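Local atomic coordinates of glucose dehydrogenase (Serratia sp. FS14, PDB entry 7CDY), a protein that belongs to the glucose/sorbosone dehydrogenase family, whose members fold as beta-propellers, and carries a bound calcium ion. Residues H124-R133 against R191-S202. Numbering follows the deposited sequence.
Sequences HFGGKLAFDR and RNPQGLALNPWS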
loop_
_atom_site.group_PDB
_atom_site.type_symbol
_atom_site.label_atom_id
_atom_site.label_comp_id
_atom_site.label_asym_id
_atom_site.label_seq_id
_atom_site.Cartn_x
_atom_site.Cartn_y
_atom_site.Cartn_z
ATOM N N HIS A 124 -1.991 -7.308 -9.730
ATOM C CA HIS A 124 -2.521 -7.601 -8.388
ATOM C C HIS A 124 -1.463 -8.177 -7.443
ATOM O O HIS A 124 -1.614 -9.260 -6.865
ATOM C CB HIS A 124 -3.769 -8.483 -8.436
ATOM C CG HIS A 124 -4.938 -7.836 -9.110
ATOM N ND1 HIS A 124 -6.188 -8.411 -9.114
ATOM C CD2 HIS A 124 -5.060 -6.664 -9.779
ATOM C CE1 HIS A 124 -7.032 -7.634 -9.774
ATOM N NE2 HIS A 124 -6.372 -6.566 -10.186
ATOM N N PHE A 125 -0.383 -7.414 -7.278
ATOM C CA PHE A 125 0.623 -7.726 -6.277
ATOM C C PHE A 125 0.264 -7.179 -4.904
ATOM O O PHE A 125 0.805 -7.653 -3.900
ATOM C CB PHE A 125 1.976 -7.161 -6.727
ATOM C CG PHE A 125 2.531 -7.842 -7.953
ATOM C CD1 PHE A 125 3.133 -9.088 -7.838
ATOM C CD2 PHE A 125 2.424 -7.269 -9.222
ATOM C CE1 PHE A 125 3.636 -9.744 -8.945
ATOM C CE2 PHE A 125 2.919 -7.934 -10.344
ATOM C CZ PHE A 125 3.534 -9.162 -10.201
ATOM N N GLY A 126 -0.626 -6.194 -4.832
ATOM C CA GLY A 126 -0.746 -5.445 -3.587
ATOM C C GLY A 126 0.560 -4.719 -3.332
ATOM O O GLY A 126 1.081 -4.005 -4.201
ATOM N N GLY A 127 1.136 -4.909 -2.149
ATOM C CA GLY A 127 2.492 -4.457 -1.892
ATOM C C GLY A 127 2.643 -3.430 -0.796
ATOM O O GLY A 127 3.784 -3.150 -0.392
ATOM N N LYS A 128 1.566 -2.846 -0.289
ATOM C CA LYS A 128 1.723 -1.860 0.773
ATOM C C LYS A 128 2.162 -2.525 2.077
ATOM O O LYS A 128 1.853 -3.692 2.350
ATOM C CB LYS A 128 0.432 -1.068 0.994
ATOM C CG LYS A 128 -0.092 -0.266 -0.224
ATOM C CD LYS A 128 0.939 0.641 -0.866
ATOM C CE LYS A 128 0.912 2.058 -0.331
ATOM N NZ LYS A 128 1.974 2.888 -0.987
ATOM N N LEU A 129 2.899 -1.758 2.875
ATOM C CA LEU A 129 3.452 -2.213 4.147
ATOM C C LEU A 129 3.097 -1.200 5.222
ATOM O O LEU A 129 2.987 -0.001 4.944
ATOM C CB LEU A 129 4.982 -2.266 4.089
ATOM C CG LEU A 129 5.588 -3.119 2.986
ATOM C CD1 LEU A 129 7.099 -2.970 2.984
ATOM C CD2 LEU A 129 5.213 -4.587 3.138
ATOM N N ALA A 130 2.963 -1.668 6.468
ATOM C CA ALA A 130 2.763 -0.749 7.581
ATOM C C ALA A 130 3.126 -1.442 8.885
ATOM O O ALA A 130 2.803 -2.618 9.081
ATOM C CB ALA A 130 1.305 -0.270 7.655
ATOM N N PHE A 131 3.761 -0.695 9.783
ATOM C CA PHE A 131 4.007 -1.192 11.127
ATOM C C PHE A 131 2.863 -0.787 12.055
ATOM O O PHE A 131 2.274 0.286 11.918
ATOM C CB PHE A 131 5.347 -0.664 11.657
ATOM C CG PHE A 131 6.542 -1.373 11.085
ATOM C CD1 PHE A 131 6.939 -2.600 11.595
ATOM C CD2 PHE A 131 7.268 -0.827 10.035
ATOM C CE1 PHE A 131 8.027 -3.265 11.058
ATOM C CE2 PHE A 131 8.365 -1.492 9.515
ATOM C CZ PHE A 131 8.736 -2.713 10.023
ATOM N N ASP A 132 2.537 -1.665 13.000
ATOM C CA ASP A 132 1.596 -1.299 14.052
ATOM C C ASP A 132 2.353 -0.705 15.248
ATOM O O ASP A 132 3.568 -0.518 15.207
ATOM C CB ASP A 132 0.647 -2.460 14.376
ATOM C CG ASP A 132 1.287 -3.561 15.229
ATOM O OD1 ASP A 132 2.455 -3.461 15.627
ATOM O OD2 ASP A 132 0.577 -4.555 15.493
ATOM N N ARG A 133 1.628 -0.411 16.334
ATOM C CA ARG A 133 2.248 0.260 17.480
ATOM C C ARG A 133 3.306 -0.600 18.163
ATOM O O ARG A 133 4.231 -0.057 18.781
ATOM C CB ARG A 133 1.183 0.673 18.496
ATOM C CG ARG A 133 0.437 1.955 18.147
ATOM C CD ARG A 133 -0.673 2.213 19.157
ATOM N NE ARG A 133 -1.438 3.417 18.849
ATOM C CZ ARG A 133 -2.488 3.831 19.551
ATOM N NH1 ARG A 133 -2.901 3.130 20.598
ATOM N NH2 ARG A 133 -3.125 4.943 19.208
ATOM N N ARG A 191 -8.938 -8.133 -2.638
ATOM C CA ARG A 191 -8.695 -8.151 -4.079
ATOM C C ARG A 191 -7.311 -7.615 -4.453
ATOM O O ARG A 191 -6.400 -8.400 -4.735
ATOM C CB ARG A 191 -9.805 -7.424 -4.840
ATOM C CG ARG A 191 -9.683 -7.555 -6.343
ATOM C CD ARG A 191 -10.858 -6.870 -7.038
ATOM N NE ARG A 191 -10.688 -6.860 -8.487
ATOM C CZ ARG A 191 -9.928 -5.985 -9.132
ATOM N NH1 ARG A 191 -9.320 -5.020 -8.458
ATOM N NH2 ARG A 191 -9.803 -6.062 -10.446
ATOM N N ASN A 192 -7.131 -6.292 -4.500
ATOM C CA ASN A 192 -5.820 -5.702 -4.759
ATOM C C ASN A 192 -5.634 -4.482 -3.879
ATOM O O ASN A 192 -6.012 -3.361 -4.250
ATOM C CB ASN A 192 -5.612 -5.329 -6.224
ATOM C CG ASN A 192 -4.173 -4.996 -6.497
ATOM O OD1 ASN A 192 -3.282 -5.552 -5.857
ATOM N ND2 ASN A 192 -3.929 -4.086 -7.433
ATOM N N PRO A 193 -5.050 -4.665 -2.694
ATOM C CA PRO A 193 -4.935 -3.561 -1.724
ATOM C C PRO A 193 -3.753 -2.660 -2.044
ATOM O O PRO A 193 -2.601 -3.104 -2.041
ATOM C CB PRO A 193 -4.735 -4.280 -0.384
ATOM C CG PRO A 193 -4.158 -5.630 -0.755
ATOM C CD PRO A 193 -4.643 -5.970 -2.137
ATOM N N GLN A 194 -4.040 -1.378 -2.279
ATOM C CA GLN A 194 -2.995 -0.384 -2.477
ATOM C C GLN A 194 -3.064 0.725 -1.430
ATOM O O GLN A 194 -2.500 1.809 -1.629
ATOM C CB GLN A 194 -2.964 0.132 -3.919
ATOM C CG GLN A 194 -2.510 -0.961 -4.910
ATOM C CD GLN A 194 -2.343 -0.475 -6.339
ATOM O OE1 GLN A 194 -2.947 0.512 -6.749
ATOM N NE2 GLN A 194 -1.508 -1.175 -7.102
ATOM N N GLY A 195 -3.686 0.450 -0.281
ATOM C CA GLY A 195 -3.637 1.356 0.847
ATOM C C GLY A 195 -3.549 0.575 2.140
ATOM O O GLY A 195 -4.280 -0.408 2.312
ATOM N N LEU A 196 -2.678 1.005 3.051
ATOM C CA LEU A 196 -2.530 0.327 4.338
ATOM C C LEU A 196 -1.920 1.312 5.319
ATOM O O LEU A 196 -0.817 1.813 5.079
ATOM C CB LEU A 196 -1.620 -0.891 4.172
ATOM C CG LEU A 196 -1.585 -1.885 5.330
ATOM C CD1 LEU A 196 -2.906 -2.634 5.442
ATOM C CD2 LEU A 196 -0.425 -2.868 5.144
ATOM N N ALA A 197 -2.599 1.577 6.429
ATOM C CA ALA A 197 -2.073 2.587 7.338
ATOM C C ALA A 197 -2.623 2.398 8.742
ATOM O O ALA A 197 -3.751 1.938 8.930
ATOM C CB ALA A 197 -2.380 4.001 6.842
ATOM N N LEU A 198 -1.815 2.794 9.720
ATOM C CA LEU A 198 -2.176 2.714 11.129
ATOM C C LEU A 198 -2.952 3.963 11.526
ATOM O O LEU A 198 -2.457 5.084 11.378
ATOM C CB LEU A 198 -0.890 2.626 11.940
ATOM C CG LEU A 198 -1.050 2.587 13.458
ATOM C CD1 LEU A 198 -1.668 1.273 13.897
ATOM C CD2 LEU A 198 0.312 2.802 14.105
ATOM N N ASN A 199 -4.162 3.772 12.022
ATOM C CA ASN A 199 -4.940 4.886 12.552
ATOM C C ASN A 199 -4.228 5.415 13.795
ATOM O O ASN A 199 -4.055 4.665 14.769
ATOM C CB ASN A 199 -6.353 4.397 12.873
ATOM C CG ASN A 199 -7.271 5.508 13.373
ATOM O OD1 ASN A 199 -6.921 6.246 14.301
ATOM N ND2 ASN A 199 -8.444 5.632 12.769
ATOM N N PRO A 200 -3.783 6.676 13.804
ATOM C CA PRO A 200 -2.961 7.170 14.921
ATOM C C PRO A 200 -3.738 7.377 16.204
ATOM O O PRO A 200 -3.119 7.531 17.265
ATOM C CB PRO A 200 -2.408 8.496 14.387
ATOM C CG PRO A 200 -3.427 8.953 13.396
ATOM C CD PRO A 200 -3.965 7.692 12.756
ATOM N N TRP A 201 -5.062 7.374 16.146
ATOM C CA TRP A 201 -5.895 7.579 17.321
ATOM C C TRP A 201 -6.373 6.277 17.941
ATOM O O TRP A 201 -6.388 6.158 19.171
ATOM C CB TRP A 201 -7.068 8.500 16.966
ATOM C CG TRP A 201 -6.553 9.756 16.321
ATOM C CD1 TRP A 201 -5.873 10.767 16.938
ATOM C CD2 TRP A 201 -6.612 10.104 14.930
ATOM N NE1 TRP A 201 -5.526 11.732 16.025
ATOM C CE2 TRP A 201 -5.966 11.350 14.785
ATOM C CE3 TRP A 201 -7.166 9.494 13.798
ATOM C CZ2 TRP A 201 -5.852 11.996 13.553
ATOM C CZ3 TRP A 201 -7.048 10.134 12.574
ATOM C CH2 TRP A 201 -6.391 11.370 12.463
ATOM N N SER A 202 -6.730 5.279 17.124
ATOM C CA SER A 202 -7.232 4.015 17.652
ATOM C C SER A 202 -6.170 2.930 17.723
ATOM O O SER A 202 -6.356 1.951 18.455
ATOM C CB SER A 202 -8.334 3.444 16.758
ATOM O OG SER A 202 -7.815 3.139 15.467
HETATM O O HOH W 1 0.724 -3.300 -6.797
HETATM O O HOH W 2 1.481 1.885 3.480
HETATM O O HOH W 3 -1.513 4.354 16.464
#
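Asn192 lays its CB over one face of the His124 ring, a CH-pi contact 4.0 Å from the centroid, where two neighbouring blades of the beta-propeller meet near its centre. Strands 129-131 and 192-198, each at an edge of its own four-stranded sheet, run parallel with axes 6.2 Å apart, joined by side chains and waters rather than a backbone ladder. The Asn192 amide lies 20° from the His124 ring plane; with CG anti to the backbone N (chi1 -168°), OD1 accepts from Gly126 N at 2.9 Å, nearly in line with its C=O. Glycine suits the positive phi of Gly126 and brings no CB against the Pro193 ring. Gly126 CA also makes a 3.4 Å CA-H...O contact with Pro193 O, which is buried without a hydrogen-bond partner. His124 CE1 sits over the Arg191 guanidinium, planes 69° apart; Glu143 holds ND1, and Arg191 has His210 as polar partner.

Lys128 bends at chi2 and chi3, drawing CG and CD across the Gln194 peptide; NZ forms salt bridges with Glu64 and Glu321. Branched Leu196 packs CD2 on the small Ala130 CB at an ordinary 4.0 Å and against the Lys128-Ala130 backbone. One water joins Gly126 O to Gln194 NE2, while Gln194 OE1 hydrogen-bonds His210 NE2. At the C-terminal end of both segments, exposed Arg133 crosses Leu198 at about a right angle, CG 4.1 Å from CD2. Its NH2 donates to Pro200 O at 3.2 Å: the oxygen lies in the guanidinium plane, but NH2 stands above the carbonyl plane.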